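Local coordinates for ribosome inactivating type 1 protein (Iris hollandica, PDB 3MVG) that is a single-chain, type 1 member of the plant ribosome-inactivating protein family, with the mixed alpha and beta fold of that family, at residues F82-D87 and P99-F104; V74-Q79 and T134-W139; G109-V114 and S151-I156; L49-L54 and P61-L66. One frame throughout, in Å; residues are numbered along the deposited sequence.

Contact 1. Residues F82-D87 and P99-F104; sequences FYLLSD and PHRLTF. Unlike the reference sequence in segment 82-87: S86 (reference Ala).
The ring of Y83 overlaps the side chain of H100, its CD2 lying 3.6 Å from H100 CB. The two rings meet rim to rim with planes 63° apart, so neither lies over the other. On the opposite side of the sheet L84 sits between P99 and R101: its CD1 faces the proline CB, while CD2 lies over one face of the R101 guanidinium, 3.7 Å from NH2. R101 gets there because its chain bends at chi3 (-64°), which brings the head back across L84 and puts NH1 near the carbonyl oxygens of the loop that follows the strand. There NH1 makes a weak, bent bond of 3.1 Å to S86 O, and a further bond to the carbonyl of T88. R101 NH2 and H100 ND1 each bond a separate glycerol, probably from the crystallisation liquor.

The backbones run parallel, with H100 N bonded to F82 O, L84 N to H100 O, and L102 N to L84 O at 2.8 Å. Past the strands, S86 N reaches F104 O at 2.9 Å, straight at the hydrogen but well above the carbonyl plane. Beneath this end L85 CD2 packs 3.7 Å from F104 CE2.

Together these bonds close a short beta-alpha-beta unit at the sheet margin: main-chain bonds fix the register, and the arginine head probably steadies the loop after the strand.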
loop_
_atom_site.group_PDB
_atom_site.type_symbol
_atom_site.label_atom_id
_atom_site.label_comp_id
_atom_site.label_asym_id
_atom_site.label_seq_id
_atom_site.Cartn_x
_atom_site.Cartn_y
_atom_site.Cartn_z
ATOM N N PHE A 82 -5.102 2.515 34.206
ATOM C CA PHE A 82 -4.279 1.694 33.324
ATOM C C PHE A 82 -4.512 0.205 33.566
ATOM O O PHE A 82 -4.805 -0.238 34.695
ATOM C CB PHE A 82 -2.793 2.039 33.466
ATOM C CG PHE A 82 -2.380 3.279 32.720
ATOM C CD1 PHE A 82 -2.497 4.536 33.311
ATOM C CD2 PHE A 82 -1.842 3.190 31.432
ATOM C CE1 PHE A 82 -2.103 5.689 32.627
ATOM C CE2 PHE A 82 -1.445 4.345 30.748
ATOM C CZ PHE A 82 -1.572 5.589 31.345
ATOM N N TYR A 83 -4.383 -0.547 32.476
ATOM C CA TYR A 83 -4.553 -1.981 32.413
ATOM C C TYR A 83 -3.285 -2.533 31.802
ATOM O O TYR A 83 -2.896 -2.157 30.693
ATOM C CB TYR A 83 -5.784 -2.314 31.558
ATOM C CG TYR A 83 -7.051 -1.811 32.213
ATOM C CD1 TYR A 83 -7.531 -0.520 31.975
ATOM C CD2 TYR A 83 -7.722 -2.600 33.137
ATOM C CE1 TYR A 83 -8.678 -0.044 32.625
ATOM C CE2 TYR A 83 -8.863 -2.137 33.793
ATOM C CZ TYR A 83 -9.333 -0.860 33.534
ATOM O OH TYR A 83 -10.465 -0.410 34.187
ATOM N N LEU A 84 -2.622 -3.415 32.541
ATOM C CA LEU A 84 -1.317 -3.946 32.153
ATOM C C LEU A 84 -1.436 -5.364 31.672
ATOM O O LEU A 84 -2.125 -6.179 32.288
ATOM C CB LEU A 84 -0.359 -3.928 33.350
ATOM C CG LEU A 84 0.463 -2.680 33.678
ATOM C CD1 LEU A 84 -0.237 -1.350 33.421
ATOM C CD2 LEU A 84 0.942 -2.774 35.127
ATOM N N LEU A 85 -0.746 -5.690 30.588
ATOM C CA LEU A 85 -0.581 -7.096 30.232
ATOM C C LEU A 85 0.208 -7.786 31.357
ATOM O O LEU A 85 0.935 -7.128 32.121
ATOM C CB LEU A 85 0.080 -7.264 28.860
ATOM C CG LEU A 85 -0.776 -6.779 27.683
ATOM C CD1 LEU A 85 0.078 -6.687 26.428
ATOM C CD2 LEU A 85 -1.988 -7.671 27.439
ATOM N N SER A 86 0.049 -9.102 31.479
ATOM C CA SER A 86 0.557 -9.808 32.660
ATOM C C SER A 86 2.073 -9.698 32.845
ATOM O O SER A 86 2.564 -9.726 33.977
ATOM C CB SER A 86 0.122 -11.274 32.648
ATOM O OG SER A 86 0.811 -12.002 31.647
ATOM N N ASP A 87 2.800 -9.541 31.740
ATOM C CA ASP A 87 4.260 -9.458 31.783
ATOM C C ASP A 87 4.835 -8.041 31.853
ATOM O O ASP A 87 6.047 -7.868 31.931
ATOM C CB ASP A 87 4.901 -10.267 30.638
ATOM C CG ASP A 87 4.349 -9.923 29.249
ATOM O OD1 ASP A 87 3.332 -9.210 29.107
ATOM O OD2 ASP A 87 4.942 -10.422 28.270
ATOM N N PRO A 99 -3.010 0.365 38.956
ATOM C CA PRO A 99 -3.455 -0.149 37.662
ATOM C C PRO A 99 -3.919 -1.596 37.825
ATOM O O PRO A 99 -3.549 -2.265 38.798
ATOM C CB PRO A 99 -2.185 -0.092 36.812
ATOM C CG PRO A 99 -1.086 -0.299 37.802
ATOM C CD PRO A 99 -1.535 0.439 39.028
ATOM N N HIS A 100 -4.728 -2.074 36.895
ATOM C CA HIS A 100 -5.181 -3.449 36.932
ATOM C C HIS A 100 -4.318 -4.324 36.032
ATOM O O HIS A 100 -4.109 -3.989 34.858
ATOM C CB HIS A 100 -6.641 -3.538 36.494
ATOM C CG HIS A 100 -7.148 -4.940 36.419
ATOM N ND1 HIS A 100 -7.451 -5.681 37.540
ATOM C CD2 HIS A 100 -7.380 -5.749 35.360
ATOM C CE1 HIS A 100 -7.860 -6.882 37.175
ATOM N NE2 HIS A 100 -7.825 -6.952 35.856
ATOM N N ARG A 101 -3.835 -5.442 36.563
ATOM C CA ARG A 101 -3.058 -6.372 35.769
ATOM C C ARG A 101 -3.946 -7.470 35.181
ATOM O O ARG A 101 -4.642 -8.191 35.910
ATOM C CB ARG A 101 -1.910 -6.968 36.590
ATOM C CG ARG A 101 -0.953 -7.791 35.736
ATOM C CD ARG A 101 0.267 -8.267 36.517
ATOM N NE ARG A 101 1.120 -7.174 36.983
ATOM C CZ ARG A 101 1.981 -6.497 36.228
ATOM N NH1 ARG A 101 2.110 -6.768 34.935
ATOM N NH2 ARG A 101 2.720 -5.538 36.768
ATOM N N LEU A 102 -3.913 -7.586 33.858
ATOM C CA LEU A 102 -4.626 -8.624 33.136
ATOM C C LEU A 102 -3.903 -9.961 33.297
ATOM O O LEU A 102 -2.702 -9.996 33.572
ATOM C CB LEU A 102 -4.728 -8.237 31.662
ATOM C CG LEU A 102 -5.444 -6.901 31.425
ATOM C CD1 LEU A 102 -5.061 -6.301 30.084
ATOM C CD2 LEU A 102 -6.952 -7.104 31.514
ATOM N N THR A 103 -4.626 -11.060 33.123
ATOM C CA THR A 103 -4.050 -12.380 33.393
ATOM C C THR A 103 -3.286 -12.974 32.207
ATOM O O THR A 103 -2.725 -14.071 32.310
ATOM C CB THR A 103 -5.133 -13.393 33.801
ATOM O OG1 THR A 103 -5.943 -13.707 32.665
ATOM C CG2 THR A 103 -5.999 -12.841 34.927
ATOM N N PHE A 104 -3.263 -12.255 31.087
ATOM C CA PHE A 104 -2.615 -12.733 29.866
ATOM C C PHE A 104 -1.551 -11.781 29.338
ATOM O O PHE A 104 -1.575 -10.576 29.618
ATOM C CB PHE A 104 -3.668 -12.972 28.772
ATOM C CG PHE A 104 -4.565 -11.779 28.513
ATOM C CD1 PHE A 104 -5.737 -11.605 29.245
ATOM C CD2 PHE A 104 -4.230 -10.825 27.548
ATOM C CE1 PHE A 104 -6.568 -10.499 29.019
ATOM C CE2 PHE A 104 -5.054 -9.724 27.313
ATOM C CZ PHE A 104 -6.229 -9.560 28.051
HETATM O O HOH W 1 0.175 -14.743 31.641
#

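Contact 2. Residues V74-Q79 and T134-W139; sequences VAYQAQ and TTLHNW. Unlike the reference sequence in segment 134-139: T134 (reference Ser).
Strand 72-78 of the mixed sheet meets the C-terminal end of helix 126-138 here, the two segments crossing at 72° with axes 8.0 Å apart. Y76 carries the buried half. L136 CD1 stands over the centre of its ring, 4.0 Å from the centroid and almost on the ring normal, a CH-pi contact, while CD2 of the same leucine touches the phenol near OH. With CG between its backbone N and carbonyl carbon (chi1 71°), the tyrosine projects from the strand toward the helix end, where its hydroxyl also lies 3.7 Å from W139 CE3. Y76 OH donates to water 2 at 2.7 Å, and that water in turn donates to L136 O and W139 O.

At the outer edge Q79 lies across H137. Its CG sits over one face of the imidazole, and its amide, turned only 16° from the ring plane, sends NE2 to H137 O in a bond of 2.9 Å that is straight at the hydrogen, though the donor stands above the carbonyl plane. H137 ND1 donates in its own ring plane to N138 OD1 at 3.0 Å, fixing the ring's rotation.

The carbonyls of L136 and H137 in the last turn, and of W139 just beyond it, thus find donors in a water or a strand-side amide.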
loop_
_atom_site.group_PDB
_atom_site.type_symbol
_atom_site.label_atom_id
_atom_site.label_comp_id
_atom_site.label_asym_id
_atom_site.label_seq_id
_atom_site.Cartn_x
_atom_site.Cartn_y
_atom_site.Cartn_z
ATOM N N VAL A 74 1.909 -2.772 25.463
ATOM C CA VAL A 74 2.229 -3.315 26.791
ATOM C C VAL A 74 1.140 -3.025 27.833
ATOM O O VAL A 74 1.088 -3.665 28.891
ATOM C CB VAL A 74 3.600 -2.804 27.331
ATOM C CG1 VAL A 74 4.739 -3.171 26.367
ATOM C CG2 VAL A 74 3.571 -1.295 27.607
ATOM N N ALA A 75 0.259 -2.076 27.526
ATOM C CA ALA A 75 -0.757 -1.616 28.468
ATOM C C ALA A 75 -1.728 -0.723 27.732
ATOM O O ALA A 75 -1.471 -0.318 26.596
ATOM C CB ALA A 75 -0.106 -0.847 29.604
ATOM N N TYR A 76 -2.847 -0.410 28.365
ATOM C CA TYR A 76 -3.719 0.634 27.839
ATOM C C TYR A 76 -4.392 1.365 28.985
ATOM O O TYR A 76 -4.542 0.810 30.078
ATOM C CB TYR A 76 -4.753 0.086 26.822
ATOM C CG TYR A 76 -5.840 -0.750 27.440
ATOM C CD1 TYR A 76 -5.701 -2.131 27.561
ATOM C CD2 TYR A 76 -7.011 -0.157 27.918
ATOM C CE1 TYR A 76 -6.702 -2.902 28.144
ATOM C CE2 TYR A 76 -8.010 -0.916 28.510
ATOM C CZ TYR A 76 -7.850 -2.286 28.623
ATOM O OH TYR A 76 -8.815 -3.069 29.206
ATOM N N GLN A 77 -4.798 2.605 28.730
ATOM C CA GLN A 77 -5.598 3.374 29.680
ATOM C C GLN A 77 -7.025 3.530 29.183
ATOM O O GLN A 77 -7.253 3.800 27.996
ATOM C CB GLN A 77 -4.992 4.754 29.893
ATOM C CG GLN A 77 -5.652 5.539 31.032
ATOM C CD GLN A 77 -5.172 6.964 31.125
ATOM O OE1 GLN A 77 -4.892 7.461 32.218
ATOM N NE2 GLN A 77 -5.077 7.636 29.988
ATOM N N ALA A 78 -7.977 3.358 30.096
ATOM C CA ALA A 78 -9.390 3.598 29.819
ATOM C C ALA A 78 -10.009 4.227 31.048
ATOM O O ALA A 78 -9.861 3.705 32.149
ATOM C CB ALA A 78 -10.096 2.298 29.493
ATOM N N GLN A 79 -10.697 5.350 30.852
ATOM C CA GLN A 79 -11.392 6.063 31.935
ATOM C C GLN A 79 -10.515 6.220 33.179
ATOM O O GLN A 79 -10.895 5.828 34.287
ATOM C CB GLN A 79 -12.721 5.381 32.276
ATOM C CG GLN A 79 -13.716 5.370 31.123
ATOM C CD GLN A 79 -15.117 5.008 31.566
ATOM O OE1 GLN A 79 -15.688 5.660 32.446
ATOM N NE2 GLN A 79 -15.688 3.986 30.959
ATOM N N THR A 134 -14.282 1.209 21.828
ATOM C CA THR A 134 -15.450 1.327 22.711
ATOM C C THR A 134 -15.445 0.229 23.768
ATOM O O THR A 134 -15.745 0.482 24.943
ATOM C CB THR A 134 -16.762 1.260 21.917
ATOM O OG1 THR A 134 -16.820 2.349 20.999
ATOM C CG2 THR A 134 -17.956 1.365 22.829
ATOM N N THR A 135 -15.108 -0.986 23.348
ATOM C CA THR A 135 -15.106 -2.136 24.246
ATOM C C THR A 135 -14.097 -1.942 25.370
ATOM O O THR A 135 -14.429 -2.119 26.547
ATOM C CB THR A 135 -14.840 -3.435 23.475
ATOM O OG1 THR A 135 -15.874 -3.617 22.501
ATOM C CG2 THR A 135 -14.842 -4.636 24.408
ATOM N N LEU A 136 -12.878 -1.534 25.029
ATOM C CA LEU A 136 -11.881 -1.268 26.045
ATOM C C LEU A 136 -12.262 -0.057 26.885
ATOM O O LEU A 136 -12.025 -0.038 28.094
ATOM C CB LEU A 136 -10.500 -1.076 25.424
ATOM C CG LEU A 136 -9.893 -2.318 24.754
ATOM C CD1 LEU A 136 -8.439 -2.050 24.413
ATOM C CD2 LEU A 136 -10.003 -3.575 25.633
ATOM N N HIS A 137 -12.883 0.947 26.265
ATOM C CA HIS A 137 -13.310 2.128 27.016
ATOM C C HIS A 137 -14.258 1.754 28.153
ATOM O O HIS A 137 -14.141 2.282 29.261
ATOM C CB HIS A 137 -13.981 3.153 26.101
ATOM C CG HIS A 137 -14.310 4.436 26.795
ATOM N ND1 HIS A 137 -15.525 4.659 27.406
ATOM C CD2 HIS A 137 -13.567 5.547 27.013
ATOM C CE1 HIS A 137 -15.525 5.865 27.947
ATOM N NE2 HIS A 137 -14.349 6.423 27.723
ATOM N N ASN A 138 -15.172 0.833 27.871
ATOM C CA ASN A 138 -16.245 0.485 28.795
ATOM C C ASN A 138 -15.956 -0.677 29.734
ATOM O O ASN A 138 -16.623 -0.811 30.758
ATOM C CB ASN A 138 -17.528 0.220 28.011
ATOM C CG ASN A 138 -18.010 1.444 27.258
ATOM O OD1 ASN A 138 -17.707 2.581 27.631
ATOM N ND2 ASN A 138 -18.759 1.218 26.187
ATOM N N TRP A 139 -14.980 -1.518 29.402
ATOM C CA TRP A 139 -14.712 -2.719 30.203
ATOM C C TRP A 139 -14.048 -2.402 31.532
ATOM O O TRP A 139 -13.176 -1.540 31.624
ATOM C CB TRP A 139 -13.847 -3.708 29.415
ATOM C CG TRP A 139 -13.582 -5.034 30.117
ATOM C CD1 TRP A 139 -14.335 -6.169 30.031
ATOM C CD2 TRP A 139 -12.486 -5.342 30.989
ATOM N NE1 TRP A 139 -13.772 -7.171 30.791
ATOM C CE2 TRP A 139 -12.635 -6.691 31.385
ATOM C CE3 TRP A 139 -11.372 -4.621 31.449
ATOM C CZ2 TRP A 139 -11.721 -7.325 32.226
ATOM C CZ3 TRP A 139 -10.460 -5.254 32.276
ATOM C CH2 TRP A 139 -10.645 -6.592 32.664
HETATM O O HOH W 2 -10.836 -1.429 30.061
#

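Contact 3. Residues G109-V114 and S151-I156; sequences GALQNV and SLIVLI
L111 carries the largest share of this helix contact, and its atoms can be followed outward. At the root, CB lies 3.7 Å from I153 CG1, the two side chains sliding past each other in opposite directions. Beyond CG the branches part. CD1 continues to I156 and meets its CD1 tip to tip at 3.7 Å, whereas CD2 turns to the CB of L152, 4.1 Å away and approached at about a right angle. A chi1 of -68° swings CG beside the backbone N and aims the branch at the facing helix, where its methyls meet residues one turn apart.

I153 CD1 reaches the backbone of helix 108-115, lying 3.9 Å from L111 O, and also crosses the CG of Q112. The amide end of Q112 is engaged elsewhere, OE1 accepting a bond from R119. No hydrogen bond crosses between the two segments; they meet by packing. F104 packs on L111 as well, extending the apolar patch toward the sheet.

The segment axes approach to 9.9 Å and their directions differ by 139°. Such leucine and isoleucine packing belongs to the helical core of the ribosome-inactivating protein fold, where the short helix 108-115 leans on helix 146-164.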
loop_
_atom_site.group_PDB
_atom_site.type_symbol
_atom_site.label_atom_id
_atom_site.label_comp_id
_atom_site.label_asym_id
_atom_site.label_seq_id
_atom_site.Cartn_x
_atom_site.Cartn_y
_atom_site.Cartn_z
ATOM N N GLY A 109 -0.983 -16.213 20.851
ATOM C CA GLY A 109 -1.395 -17.464 21.493
ATOM C C GLY A 109 -2.228 -17.180 22.731
ATOM O O GLY A 109 -3.313 -17.730 22.902
ATOM N N ALA A 110 -1.715 -16.317 23.600
ATOM C CA ALA A 110 -2.436 -15.953 24.820
ATOM C C ALA A 110 -3.718 -15.185 24.501
ATOM O O ALA A 110 -4.779 -15.472 25.056
ATOM C CB ALA A 110 -1.556 -15.132 25.729
ATOM N N LEU A 111 -3.626 -14.198 23.610
ATOM C CA LEU A 111 -4.802 -13.391 23.273
ATOM C C LEU A 111 -5.913 -14.229 22.660
ATOM O O LEU A 111 -7.081 -14.075 23.022
ATOM C CB LEU A 111 -4.428 -12.249 22.328
ATOM C CG LEU A 111 -3.543 -11.146 22.897
ATOM C CD1 LEU A 111 -3.003 -10.293 21.754
ATOM C CD2 LEU A 111 -4.307 -10.286 23.891
ATOM N N GLN A 112 -5.549 -15.104 21.722
ATOM C CA GLN A 112 -6.535 -15.951 21.048
ATOM C C GLN A 112 -7.192 -16.958 21.988
ATOM O O GLN A 112 -8.380 -17.256 21.857
ATOM C CB GLN A 112 -5.923 -16.634 19.824
ATOM C CG GLN A 112 -5.665 -15.608 18.722
ATOM C CD GLN A 112 -4.845 -16.108 17.542
ATOM O OE1 GLN A 112 -4.835 -15.472 16.497
ATOM N NE2 GLN A 112 -4.137 -17.222 17.708
ATOM N N ASN A 113 -6.420 -17.461 22.943
ATOM C CA ASN A 113 -6.975 -18.332 23.965
ATOM C C ASN A 113 -8.034 -17.609 24.797
ATOM O O ASN A 113 -9.136 -18.125 24.992
ATOM C CB ASN A 113 -5.872 -18.878 24.866
ATOM C CG ASN A 113 -6.409 -19.772 25.962
ATOM O OD1 ASN A 113 -6.907 -20.870 25.696
ATOM N ND2 ASN A 113 -6.325 -19.304 27.199
ATOM N N VAL A 114 -7.712 -16.408 25.270
ATOM C CA VAL A 114 -8.649 -15.639 26.090
ATOM C C VAL A 114 -9.872 -15.177 25.276
ATOM O O VAL A 114 -10.998 -15.205 25.775
ATOM C CB VAL A 114 -7.937 -14.468 26.815
ATOM C CG1 VAL A 114 -8.924 -13.608 27.591
ATOM C CG2 VAL A 114 -6.873 -15.016 27.761
ATOM N N SER A 151 -10.523 -7.380 21.605
ATOM C CA SER A 151 -10.314 -5.990 21.195
ATOM C C SER A 151 -8.843 -5.672 20.993
ATOM O O SER A 151 -8.485 -4.958 20.054
ATOM C CB SER A 151 -10.954 -5.030 22.193
ATOM O OG SER A 151 -12.363 -5.256 22.235
ATOM N N LEU A 152 -7.987 -6.225 21.847
ATOM C CA LEU A 152 -6.547 -6.060 21.686
ATOM C C LEU A 152 -6.018 -6.728 20.422
ATOM O O LEU A 152 -5.132 -6.196 19.771
ATOM C CB LEU A 152 -5.798 -6.546 22.924
ATOM C CG LEU A 152 -5.874 -5.611 24.131
ATOM C CD1 LEU A 152 -5.349 -6.318 25.373
ATOM C CD2 LEU A 152 -5.131 -4.297 23.898
ATOM N N ILE A 153 -6.587 -7.863 20.038
ATOM C CA ILE A 153 -6.215 -8.497 18.771
ATOM C C ILE A 153 -6.452 -7.530 17.608
ATOM O O ILE A 153 -5.608 -7.393 16.716
ATOM C CB ILE A 153 -6.991 -9.818 18.559
ATOM C CG1 ILE A 153 -6.450 -10.884 19.515
ATOM C CG2 ILE A 153 -6.880 -10.296 17.117
ATOM C CD1 ILE A 153 -7.308 -12.139 19.609
ATOM N N VAL A 154 -7.611 -6.871 17.614
ATOM C CA VAL A 154 -7.959 -5.898 16.576
ATOM C C VAL A 154 -6.989 -4.710 16.609
ATOM O O VAL A 154 -6.403 -4.340 15.588
ATOM C CB VAL A 154 -9.426 -5.417 16.724
ATOM C CG1 VAL A 154 -9.737 -4.276 15.758
ATOM C CG2 VAL A 154 -10.396 -6.575 16.490
ATOM N N LEU A 155 -6.802 -4.127 17.788
ATOM C CA LEU A 155 -5.985 -2.910 17.910
ATOM C C LEU A 155 -4.503 -3.150 17.649
ATOM O O LEU A 155 -3.862 -2.346 16.987
ATOM C CB LEU A 155 -6.198 -2.246 19.267
ATOM C CG LEU A 155 -7.631 -1.751 19.479
ATOM C CD1 LEU A 155 -7.811 -1.178 20.872
ATOM C CD2 LEU A 155 -8.085 -0.753 18.409
ATOM N N ILE A 156 -3.969 -4.259 18.158
ATOM C CA ILE A 156 -2.582 -4.613 17.893
ATOM C C ILE A 156 -2.340 -4.743 16.391
ATOM O O ILE A 156 -1.354 -4.216 15.863
ATOM C CB ILE A 156 -2.166 -5.884 18.658
ATOM C CG1 ILE A 156 -2.055 -5.567 20.155
ATOM C CG2 ILE A 156 -0.850 -6.442 18.102
ATOM C CD1 ILE A 156 -2.036 -6.786 21.067
#

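Contact 4. Residues L49-L54 and P61-L66; sequences LLFVRL and PITLVL
V52, L54, L64 and L66 form the apolar centre, on the sheet face that also carries L50 and I62. L54 CD1 meets L64 CD1 at 3.8 Å, the two leucines crossing on a diagonal, and V52 CG2 touches L66 CD1 at the same separation in one conformer of L66. Helices cover this face: F19 and L23 of helix 13-27 lie against V52, and I133 of helix 126-138 against L54.

Between the faces runs the backbone ladder. L50 with L66, V52 with L64 and L54 with I62 are hydrogen-bonded pairs, each closed by two N-H to O bonds.

On the other face F51 lies alongside V65, CE2 being 3.7 Å from V65 CG2, while T63 presses CG2 against F51 CB at 3.6 Å. That methyl stands anti to the backbone N, leaving OG1 on the side of R53. The polar edge begins there: water 3 bonds T63 OG1 at 2.8 Å and accepts a weak bond from R53 NH2. R53 pairs with E5 in a salt bridge through NE, its aliphatic chain resting beside P61.

Hydrogen-bonded pairs alternating with non-hydrogen-bonded ones, F51-V65 and R53-T63, mark an antiparallel beta hairpin of the ribosome-inactivating protein fold.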
loop_
_atom_site.group_PDB
_atom_site.type_symbol
_atom_site.label_atom_id
_atom_site.label_comp_id
_atom_site.label_asym_id
_atom_site.label_seq_id
_atom_site.Cartn_x
_atom_site.Cartn_y
_atom_site.Cartn_z
ATOM N N LEU A 49 8.872 4.494 25.887
ATOM C CA LEU A 49 7.416 4.382 25.737
ATOM C C LEU A 49 6.824 5.393 24.769
ATOM O O LEU A 49 7.394 6.465 24.526
ATOM C CB LEU A 49 6.719 4.486 27.100
ATOM C CG LEU A 49 7.150 3.476 28.168
ATOM C CD1 LEU A 49 6.417 3.727 29.485
ATOM C CD2 LEU A 49 6.950 2.036 27.706
ATOM N N LEU A 50 5.672 5.037 24.209
ATOM C CA LEU A 50 4.916 5.932 23.357
ATOM C C LEU A 50 3.442 5.685 23.627
ATOM O O LEU A 50 3.015 4.542 23.759
ATOM C CB LEU A 50 5.260 5.665 21.886
ATOM C CG LEU A 50 4.643 6.610 20.864
ATOM C CD1 LEU A 50 5.197 8.013 21.009
ATOM C CD2 LEU A 50 4.917 6.085 19.475
ATOM N N PHE A 51 2.666 6.755 23.727
ATOM C CA PHE A 51 1.219 6.648 23.898
ATOM C C PHE A 51 0.530 6.828 22.550
ATOM O O PHE A 51 0.899 7.718 21.774
ATOM C CB PHE A 51 0.709 7.733 24.848
ATOM C CG PHE A 51 0.951 7.466 26.324
ATOM C CD1 PHE A 51 0.452 8.361 27.259
ATOM C CD2 PHE A 51 1.629 6.337 26.789
ATOM C CE1 PHE A 51 0.639 8.165 28.634
ATOM C CE2 PHE A 51 1.826 6.134 28.169
ATOM C CZ PHE A 51 1.324 7.051 29.086
ATOM N N VAL A 52 -0.496 6.017 22.302
ATOM C CA VAL A 52 -1.305 6.111 21.098
ATOM C C VAL A 52 -2.746 6.260 21.551
ATOM O O VAL A 52 -3.355 5.303 22.032
ATOM C CB VAL A 52 -1.143 4.864 20.196
ATOM C CG1 VAL A 52 -2.035 4.972 18.962
ATOM C CG2 VAL A 52 0.300 4.716 19.770
ATOM N N ARG A 53 -3.272 7.478 21.443
ATOM C CA ARG A 53 -4.624 7.756 21.892
ATOM C C ARG A 53 -5.601 7.573 20.744
ATOM O O ARG A 53 -5.472 8.215 19.695
ATOM C CB ARG A 53 -4.729 9.155 22.505
ATOM C CG ARG A 53 -6.092 9.412 23.154
ATOM C CD ARG A 53 -6.083 10.496 24.227
ATOM N NE ARG A 53 -5.374 11.705 23.818
ATOM C CZ ARG A 53 -4.304 12.194 24.440
ATOM N NH1 ARG A 53 -3.725 13.299 23.993
ATOM N NH2 ARG A 53 -3.811 11.585 25.512
ATOM N N LEU A 54 -6.562 6.678 20.946
ATOM C CA LEU A 54 -7.513 6.297 19.911
ATOM C C LEU A 54 -8.918 6.663 20.331
ATOM O O LEU A 54 -9.311 6.395 21.462
ATOM C CB LEU A 54 -7.452 4.790 19.684
ATOM C CG LEU A 54 -6.100 4.189 19.298
ATOM C CD1 LEU A 54 -6.210 2.684 19.275
ATOM C CD2 LEU A 54 -5.667 4.715 17.945
ATOM N N PRO A 61 -12.090 8.050 24.233
ATOM C CA PRO A 61 -10.736 7.584 23.974
ATOM C C PRO A 61 -10.261 6.439 24.856
ATOM O O PRO A 61 -10.755 6.240 25.967
ATOM C CB PRO A 61 -9.900 8.815 24.297
ATOM C CG PRO A 61 -10.641 9.454 25.453
ATOM C CD PRO A 61 -12.112 9.131 25.245
ATOM N N ILE A 62 -9.320 5.659 24.328
ATOM C CA ILE A 62 -8.439 4.796 25.130
ATOM C C ILE A 62 -7.017 5.037 24.642
ATOM O O ILE A 62 -6.826 5.345 23.461
ATOM C CB ILE A 62 -8.806 3.276 25.069
ATOM C CG1 ILE A 62 -8.573 2.678 23.677
ATOM C CG2 ILE A 62 -10.222 3.049 25.544
ATOM C CD1 ILE A 62 -7.230 2.010 23.521
ATOM N N THR A 63 -6.032 4.925 25.538
ATOM C CA THR A 63 -4.646 5.167 25.184
ATOM C C THR A 63 -3.860 3.880 25.258
ATOM O O THR A 63 -3.702 3.322 26.344
ATOM C CB THR A 63 -4.010 6.225 26.090
ATOM O OG1 THR A 63 -4.778 7.432 26.002
ATOM C CG2 THR A 63 -2.561 6.515 25.670
ATOM N N LEU A 64 -3.365 3.419 24.116
ATOM C CA LEU A 64 -2.444 2.294 24.107
ATOM C C LEU A 64 -1.064 2.763 24.535
ATOM O O LEU A 64 -0.644 3.876 24.193
ATOM C CB LEU A 64 -2.335 1.693 22.711
ATOM C CG LEU A 64 -3.602 1.166 22.042
ATOM C CD1 LEU A 64 -3.273 0.704 20.632
ATOM C CD2 LEU A 64 -4.204 0.029 22.854
ATOM N N VAL A 65 -0.364 1.924 25.286
ATOM C CA VAL A 65 1.031 2.176 25.614
ATOM C C VAL A 65 1.857 1.219 24.780
ATOM O O VAL A 65 1.695 -0.001 24.883
ATOM C CB VAL A 65 1.316 1.970 27.115
ATOM C CG1 VAL A 65 2.765 2.336 27.442
ATOM C CG2 VAL A 65 0.333 2.779 27.961
ATOM N N LEU A 66 2.712 1.772 23.926
ATOM C CA LEU A 66 3.613 0.962 23.126
ATOM C C LEU A 66 5.021 1.039 23.682
ATOM O O LEU A 66 5.432 2.052 24.247
ATOM C CB LEU A 66 3.597 1.408 21.661
ATOM C CG LEU A 66 2.458 0.838 20.806
ATOM C CD1 LEU A 66 1.090 1.287 21.315
ATOM C CD2 LEU A 66 2.654 1.226 19.346
HETATM O O HOH W 3 -3.402 9.513 27.187
#

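Overall arrangement
Contacts 1, 2 and 4 share one mixed sheet. Strand 72-78 of contact 2 lies between the hairpin of contact 4 and strand 81-84 of contact 1, bonded on one flank through Q77 N to T63 O (2.7 Å) and on the other through Y83 N to Y76 O (2.8 Å). Contact 3 lies among the helices, its centre about 13 Å from that of contact 1 and about 17 Å from that of contact 4. F104 bridges contacts 1 and 3, CE2 sitting 3.5 Å from L111 CD2, while L155 reaches both L136 and L54. One glycerol, probably from the crystallisation liquor, lies about 3 Å from the H100 side chain, and another bonds R101.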